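Long-range contacts in eukaryotic Translation Initiation 4E (PDB 3HXI), which binds the 7-methylguanosine cap of mRNA and, as a translation initiation factor, probably helps recruit capped messages to the ribosome: residues P78-G83 with S136-S141; F167-D172 with T184-I189. One frame throughout, in Å; residues are numbered along the deposited sequence.

Interaction 1. Residues P78-G83 with S136-S141; sequences PKNENG and SVWLTS. With GTG (7-methyl-guanosine-5'-triphosphate-5'-guanosine), chain C.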
loop_
_atom_site.group_PDB
_atom_site.type_symbol
_atom_site.label_atom_id
_atom_site.label_comp_id
_atom_site.label_asym_id
_atom_site.label_seq_id
_atom_site.Cartn_x
_atom_site.Cartn_y
_atom_site.Cartn_z
ATOM N N PRO A 78 10.759 -12.039 4.952
ATOM C CA PRO A 78 11.277 -11.779 6.305
ATOM C C PRO A 78 10.817 -10.429 6.823
ATOM O O PRO A 78 10.531 -10.281 8.015
ATOM C CB PRO A 78 12.804 -11.766 6.112
ATOM C CG PRO A 78 13.040 -12.560 4.887
ATOM C CD PRO A 78 11.843 -12.388 4.006
ATOM N N LYS A 79 10.714 -9.456 5.924
ATOM C CA LYS A 79 10.275 -8.111 6.297
ATOM C C LYS A 79 8.761 -8.010 6.540
ATOM O O LYS A 79 8.306 -7.049 7.151
ATOM C CB LYS A 79 10.721 -7.084 5.254
ATOM C CG LYS A 79 12.242 -6.929 5.123
ATOM C CD LYS A 79 12.836 -6.114 6.237
ATOM C CE LYS A 79 12.367 -4.664 6.171
ATOM N NZ LYS A 79 12.746 -3.960 7.430
ATOM N N ASN A 80 8.004 -8.997 6.077
ATOM C CA ASN A 80 6.541 -9.032 6.321
ATOM C C ASN A 80 6.086 -10.018 7.387
ATOM O O ASN A 80 5.054 -9.802 8.016
ATOM C CB ASN A 80 5.755 -9.327 5.031
ATOM C CG ASN A 80 5.960 -8.273 3.949
ATOM O OD1 ASN A 80 6.018 -7.071 4.228
ATOM N ND2 ASN A 80 6.046 -8.722 2.704
ATOM N N GLU A 81 6.837 -11.095 7.602
ATOM C CA GLU A 81 6.329 -12.223 8.396
ATOM C C GLU A 81 5.933 -11.880 9.847
ATOM O O GLU A 81 5.019 -12.504 10.404
ATOM C CB GLU A 81 7.294 -13.407 8.342
ATOM C CG GLU A 81 8.688 -13.129 8.870
ATOM C CD GLU A 81 9.549 -14.375 8.909
ATOM O OE1 GLU A 81 10.786 -14.241 8.806
ATOM O OE2 GLU A 81 8.981 -15.479 9.060
ATOM N N ASN A 82 6.598 -10.889 10.432
ATOM C CA ASN A 82 6.305 -10.457 11.791
ATOM C C ASN A 82 5.617 -9.110 11.834
ATOM O O ASN A 82 5.543 -8.456 12.888
ATOM C CB ASN A 82 7.582 -10.476 12.626
ATOM C CG ASN A 82 8.189 -11.873 12.714
ATOM O OD1 ASN A 82 9.388 -12.049 12.539
ATOM N ND2 ASN A 82 7.349 -12.870 12.949
ATOM N N GLY A 83 5.063 -8.728 10.683
ATOM C CA GLY A 83 4.420 -7.432 10.527
ATOM C C GLY A 83 2.900 -7.427 10.605
ATOM O O GLY A 83 2.246 -8.287 11.233
ATOM N N SER A 136 -4.622 -1.245 1.788
ATOM C CA SER A 136 -3.842 -1.684 2.943
ATOM C C SER A 136 -2.453 -1.085 2.833
ATOM O O SER A 136 -1.955 -0.882 1.733
ATOM C CB SER A 136 -3.704 -3.206 2.935
ATOM O OG SER A 136 -4.914 -3.841 3.284
ATOM N N VAL A 137 -1.825 -0.835 3.976
ATOM C CA VAL A 137 -0.403 -0.543 4.015
ATOM C C VAL A 137 0.222 -1.568 4.948
ATOM O O VAL A 137 -0.173 -1.684 6.106
ATOM C CB VAL A 137 -0.111 0.858 4.542
ATOM C CG1 VAL A 137 1.397 1.026 4.819
ATOM C CG2 VAL A 137 -0.622 1.908 3.576
ATOM N N TRP A 138 1.208 -2.288 4.429
ATOM C CA TRP A 138 1.899 -3.339 5.164
ATOM C C TRP A 138 3.133 -2.754 5.840
ATOM O O TRP A 138 3.899 -2.016 5.198
ATOM C CB TRP A 138 2.336 -4.401 4.158
ATOM C CG TRP A 138 1.223 -5.297 3.660
ATOM C CD1 TRP A 138 -0.104 -4.977 3.471
ATOM C CD2 TRP A 138 1.367 -6.662 3.270
ATOM N NE1 TRP A 138 -0.786 -6.076 2.977
ATOM C CE2 TRP A 138 0.094 -7.123 2.860
ATOM C CE3 TRP A 138 2.462 -7.545 3.218
ATOM C CZ2 TRP A 138 -0.122 -8.441 2.424
ATOM C CZ3 TRP A 138 2.249 -8.844 2.793
ATOM C CH2 TRP A 138 0.964 -9.278 2.379
ATOM N N LEU A 139 3.297 -3.096 7.119
ATOM C CA LEU A 139 4.337 -2.583 8.008
ATOM C C LEU A 139 5.198 -3.745 8.474
ATOM O O LEU A 139 4.723 -4.878 8.549
ATOM C CB LEU A 139 3.699 -1.924 9.238
ATOM C CG LEU A 139 2.856 -0.659 9.031
ATOM C CD1 LEU A 139 2.663 0.078 10.358
ATOM C CD2 LEU A 139 3.538 0.284 8.048
ATOM N N THR A 140 6.450 -3.473 8.814
ATOM C CA THR A 140 7.392 -4.565 9.096
ATOM C C THR A 140 7.256 -5.217 10.483
ATOM O O THR A 140 7.699 -6.358 10.675
ATOM C CB THR A 140 8.846 -4.118 8.856
ATOM O OG1 THR A 140 9.700 -5.269 8.813
ATOM C CG2 THR A 140 9.302 -3.177 9.949
ATOM N N SER A 141 6.692 -4.484 11.441
ATOM C CA SER A 141 6.435 -5.022 12.781
ATOM C C SER A 141 4.946 -4.994 13.114
ATOM O O SER A 141 4.158 -4.395 12.383
ATOM C CB SER A 141 7.214 -4.231 13.830
ATOM O OG SER A 141 6.514 -3.042 14.150
HETATM P PA GTG C . -7.422 -11.757 0.188
HETATM O O1A GTG C . -7.498 -11.631 -1.309
HETATM O O2A GTG C . -6.669 -10.755 1.036
HETATM O O3A GTG C . -8.866 -11.942 0.864
HETATM P PB GTG C . -10.315 -11.730 0.241
HETATM O O1B GTG C . -10.453 -10.360 -0.376
HETATM O O2B GTG C . -11.286 -12.161 1.336
HETATM O O3B GTG C . -10.329 -12.889 -0.873
HETATM N N9A GTG C . -3.117 -14.932 0.522
HETATM C C8A GTG C . -3.250 -13.606 0.628
HETATM N N7A GTG C . -2.038 -13.068 0.893
HETATM C C7X GTG C . -1.805 -11.614 1.071
HETATM C C5A GTG C . -1.160 -14.072 0.950
HETATM C C6A GTG C . 0.219 -14.084 1.193
HETATM O O6A GTG C . 0.883 -13.045 1.410
HETATM N N1A GTG C . 0.846 -15.287 1.210
HETATM C C2A GTG C . 0.140 -16.437 0.967
HETATM N N2A GTG C . 0.740 -17.641 0.971
HETATM N N3A GTG C . -1.190 -16.417 0.729
HETATM C C4A GTG C . -1.841 -15.240 0.711
HETATM O O5D GTG C . -6.737 -13.156 0.474
HETATM C C5D GTG C . -7.329 -14.336 -0.061
HETATM C C4D GTG C . -6.434 -15.519 0.234
HETATM O O4D GTG C . -5.230 -15.368 -0.505
HETATM C C3D GTG C . -6.007 -15.624 1.684
HETATM O O3D GTG C . -7.013 -16.250 2.477
HETATM C C2D GTG C . -4.746 -16.447 1.566
HETATM O O2D GTG C . -5.082 -17.837 1.439
HETATM C C1D GTG C . -4.164 -15.946 0.249
HETATM P PG GTG C . -11.434 -13.127 -2.015
HETATM O O1G GTG C . -12.249 -11.910 -2.312
HETATM O O2G GTG C . -12.131 -14.445 -1.726
HETATM O O5E GTG C . -10.452 -13.392 -3.260
HETATM C C5E GTG C . -9.733 -12.310 -3.848
HETATM C C4E GTG C . -8.963 -12.801 -5.056
HETATM O O4E GTG C . -7.988 -13.755 -4.624
HETATM C C3E GTG C . -9.836 -13.532 -6.060
HETATM O O3E GTG C . -9.220 -13.367 -7.348
HETATM C C2E GTG C . -9.723 -14.997 -5.667
HETATM O O2E GTG C . -9.964 -15.894 -6.764
HETATM C C1E GTG C . -8.270 -15.040 -5.212
HETATM N N9B GTG C . -7.902 -16.050 -4.201
HETATM C C8B GTG C . -8.606 -15.930 -2.946
HETATM N N7B GTG C . -7.989 -17.007 -2.178
HETATM C C5B GTG C . -7.029 -17.594 -2.955
HETATM C C6B GTG C . -6.086 -18.704 -2.730
HETATM O O6B GTG C . -6.107 -19.275 -1.607
HETATM N N1B GTG C . -5.258 -19.059 -3.753
HETATM C C2B GTG C . -5.271 -18.405 -4.966
HETATM N N2B GTG C . -4.433 -18.765 -5.970
HETATM N N3B GTG C . -6.112 -17.376 -5.233
HETATM C C4B GTG C . -6.966 -16.951 -4.279
HETATM O O HOH W 1 8.527 -8.950 9.725
HETATM O O HOH W 2 3.591 -6.828 6.935
#
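Thr140 and Lys79 make the one direct hydrogen bond between the two segments: Thr140 OG1 donates to Lys79 O at 2.8 Å, in the carbonyl plane and on a lone pair (C=O...donor angle 127°). A first torsion of -166° puts the hydroxyl opposite the backbone N of Thr140, where it meets Lys79 O. The Lys79 chain, folded back at its two middle torsions, crosses over the same hydroxyl and brings NZ to 3.6 Å from Thr140 OG1.

Water extends this polar join. Water 1 accepts from Asn82 N and donates to Pro78 O and to Thr140 O, the last at 2.9 Å, so three backbone groups of two segments share one molecule. Water 2 donates to Leu139 O and, weakly, to Asn80 O. Backbone C-H groups add weaker contacts: Gly83 CA lies 3.2 Å from Leu139 O in a CA-H...O contact, and Ser141 CA approaches Asn82 O in the same manner.

The van der Waals part is a meeting of flat groups. The Asn80 amide stands at the six-membered edge of the Trp138 indole, in the ring plane, with Asn80 CG 3.6 Å from Trp138 CE3 and the two planes 86° apart. Asn80 ND2 is held by Lys74 O, which fixes the amide's rotation, whereas the buried OD1 has no partner in the model. Farther round the same edge, the methyl carbon C7X of the cap lies 3.8 Å from Trp138 CZ2. Trp75 lies nearly parallel to the indole and Phe67 meets it edge-to-face. The arrangement thus belongs to the wall of the cap-binding pocket of the eIF4E fold, where Trp138 touches the N7-methyl group that distinguishes capped guanine.

Interaction 2. Residues F167-D172 with T184-I189; sequences FQPVSD and TGKYEI
Phe167 and Tyr187 form the close-packed half of this contact. Their side chains run side by side in the same direction, and Phe167 CD2 comes within 3.5 Å of Tyr187 CD2; the ring planes are 32° apart, an oblique pairing. In the backbone, Phe167 N donates to Tyr187 O at 2.9 Å, nearly straight at the hydrogen (173°). The return bond from Lys186 N to Phe167 O is weak and bent. Trp86, edge-to-face with Phe167, and residues of helix 145-159 complete the packing round the pair. The weakly bonded strand 187-188 lies antiparallel beside strand 166-169, at the margin of the curved eIF4E sheet.

The looser side is that of exposed Lys186 and Thr184, which meet buried Pro169 and Gln168 through a few contacts. Lys186, fully extended with CG opposite its backbone N (chi1 177°), crosses Pro169 at about a right angle, its CD 3.9 Å from Pro169 CG, and carries NZ on to Asp142 O. Lys186 CG also lies over the centre of one face of the Tyr187 ring. On the Gln168 flank, Gln168 NE2 reaches Thr184 O at 3.2 Å, while OE1 is held by Arg85. Exposed Thr184 in turn donates through OG1 to Glu188 OE2.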
loop_
_atom_site.group_PDB
_atom_site.type_symbol
_atom_site.label_atom_id
_atom_site.label_comp_id
_atom_site.label_asym_id
_atom_site.label_seq_id
_atom_site.Cartn_x
_atom_site.Cartn_y
_atom_site.Cartn_z
ATOM N N PHE A 167 -5.517 -2.121 12.387
ATOM C CA PHE A 167 -4.183 -2.725 12.244
ATOM C C PHE A 167 -4.210 -4.217 12.594
ATOM O O PHE A 167 -4.476 -4.596 13.741
ATOM C CB PHE A 167 -3.114 -2.007 13.085
ATOM C CG PHE A 167 -1.724 -2.520 12.826
ATOM C CD1 PHE A 167 -1.024 -2.097 11.699
ATOM C CD2 PHE A 167 -1.142 -3.449 13.662
ATOM C CE1 PHE A 167 0.252 -2.595 11.407
ATOM C CE2 PHE A 167 0.138 -3.938 13.389
ATOM C CZ PHE A 167 0.826 -3.512 12.243
ATOM N N GLN A 168 -3.914 -5.039 11.592
ATOM C CA GLN A 168 -4.069 -6.493 11.670
ATOM C C GLN A 168 -2.725 -7.143 11.439
ATOM O O GLN A 168 -2.178 -7.069 10.335
ATOM C CB GLN A 168 -5.075 -6.991 10.621
ATOM C CG GLN A 168 -6.381 -6.271 10.696
ATOM C CD GLN A 168 -7.322 -6.624 9.569
ATOM O OE1 GLN A 168 -6.905 -7.110 8.503
ATOM N NE2 GLN A 168 -8.615 -6.390 9.804
ATOM N N PRO A 169 -2.179 -7.782 12.490
ATOM C CA PRO A 169 -0.948 -8.518 12.351
ATOM C C PRO A 169 -1.127 -9.629 11.336
ATOM O O PRO A 169 -2.254 -10.116 11.133
ATOM C CB PRO A 169 -0.730 -9.109 13.756
ATOM C CG PRO A 169 -1.483 -8.200 14.665
ATOM C CD PRO A 169 -2.714 -7.864 13.858
ATOM N N VAL A 170 -0.026 -10.006 10.694
ATOM C CA VAL A 170 -0.007 -11.113 9.728
ATOM C C VAL A 170 -0.663 -12.391 10.279
ATOM O O VAL A 170 -1.428 -13.054 9.594
ATOM C CB VAL A 170 1.439 -11.386 9.205
ATOM C CG1 VAL A 170 1.474 -12.644 8.361
ATOM C CG2 VAL A 170 1.924 -10.202 8.370
ATOM N N SER A 171 -0.396 -12.723 11.536
ATOM C CA SER A 171 -1.011 -13.919 12.135
ATOM C C SER A 171 -2.548 -13.900 11.993
ATOM O O SER A 171 -3.168 -14.904 11.586
ATOM C CB SER A 171 -0.565 -14.078 13.593
ATOM O OG SER A 171 -0.859 -12.921 14.361
ATOM N N ASP A 172 -3.151 -12.744 12.270
ATOM C CA ASP A 172 -4.596 -12.567 12.117
ATOM C C ASP A 172 -5.046 -12.614 10.659
ATOM O O ASP A 172 -6.138 -13.107 10.366
ATOM C CB ASP A 172 -5.063 -11.257 12.768
ATOM C CG ASP A 172 -4.847 -11.236 14.279
ATOM O OD1 ASP A 172 -4.665 -12.308 14.896
ATOM O OD2 ASP A 172 -4.831 -10.137 14.856
ATOM N N THR A 184 -11.901 -6.096 12.879
ATOM C CA THR A 184 -11.310 -5.522 14.072
ATOM C C THR A 184 -9.801 -5.460 13.885
ATOM O O THR A 184 -9.271 -5.965 12.890
ATOM C CB THR A 184 -11.693 -6.354 15.318
ATOM O OG1 THR A 184 -11.355 -5.632 16.518
ATOM C CG2 THR A 184 -11.013 -7.716 15.301
ATOM N N GLY A 185 -9.110 -4.828 14.817
ATOM C CA GLY A 185 -7.663 -4.803 14.760
ATOM C C GLY A 185 -7.016 -4.724 16.126
ATOM O O GLY A 185 -7.646 -4.314 17.111
ATOM N N LYS A 186 -5.755 -5.129 16.170
ATOM C CA LYS A 186 -4.895 -4.919 17.327
ATOM C C LYS A 186 -4.870 -3.454 17.739
ATOM O O LYS A 186 -4.861 -3.149 18.931
ATOM C CB LYS A 186 -3.486 -5.407 17.008
ATOM C CG LYS A 186 -2.477 -5.174 18.124
ATOM C CD LYS A 186 -1.171 -5.817 17.785
ATOM C CE LYS A 186 -0.245 -5.725 19.004
ATOM N NZ LYS A 186 0.986 -6.470 18.762
ATOM N N TYR A 187 -4.858 -2.556 16.751
ATOM C CA TYR A 187 -4.970 -1.122 16.973
ATOM C C TYR A 187 -6.063 -0.625 16.042
ATOM O O TYR A 187 -6.292 -1.236 14.987
ATOM C CB TYR A 187 -3.667 -0.403 16.628
ATOM C CG TYR A 187 -2.421 -0.966 17.297
ATOM C CD1 TYR A 187 -2.299 -1.013 18.690
ATOM C CD2 TYR A 187 -1.349 -1.402 16.529
ATOM C CE1 TYR A 187 -1.150 -1.543 19.294
ATOM C CE2 TYR A 187 -0.188 -1.906 17.118
ATOM C CZ TYR A 187 -0.093 -1.970 18.494
ATOM O OH TYR A 187 1.059 -2.482 19.042
ATOM N N GLU A 188 -6.724 0.454 16.404
ATOM C CA GLU A 188 -7.764 1.058 15.597
ATOM C C GLU A 188 -7.711 2.564 15.702
ATOM O O GLU A 188 -7.469 3.062 16.739
ATOM C CB GLU A 188 -9.121 0.610 16.095
ATOM C CG GLU A 188 -9.349 -0.871 16.031
ATOM C CD GLU A 188 -10.783 -1.262 16.294
ATOM O OE1 GLU A 188 -11.562 -0.425 16.686
ATOM O OE2 GLU A 188 -11.095 -2.418 16.139
ATOM N N ILE A 189 -7.915 3.274 14.615
ATOM C CA ILE A 189 -8.011 4.725 14.697
ATOM C C ILE A 189 -8.835 5.348 13.600
ATOM O O ILE A 189 -9.027 4.715 12.609
ATOM C CB ILE A 189 -6.661 5.415 14.763
ATOM C CG1 ILE A 189 -5.886 5.266 13.506
ATOM C CG2 ILE A 189 -5.785 4.813 15.800
ATOM C CD1 ILE A 189 -4.524 5.327 13.803
#

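In the fold
Following the chain from the N terminus, strands 11-21, 33-41 and 63-68 precede the helical turn 78-81, the first segment of interaction 1, which leads through Gly83 into strand 84-89. Interaction 1 closes a loop of 52 residues when strand 134-139 returns and ends beside that turn. After helix 145-159 the chain enters strand 166-169, and interaction 2 closes a much shorter loop, of 11 residues, at the C terminus. The loops lie in series, neither nested nor crossed. Space joins them nonetheless: Gly83 O probably accepts a hydrogen bond from Val170 N, and Phe167 packs against Leu139 and Ser141. Together they connect the cap-pocket wall with the sheet's C-terminal margin, with strand 84-89 between strands 134-139 and 166-169.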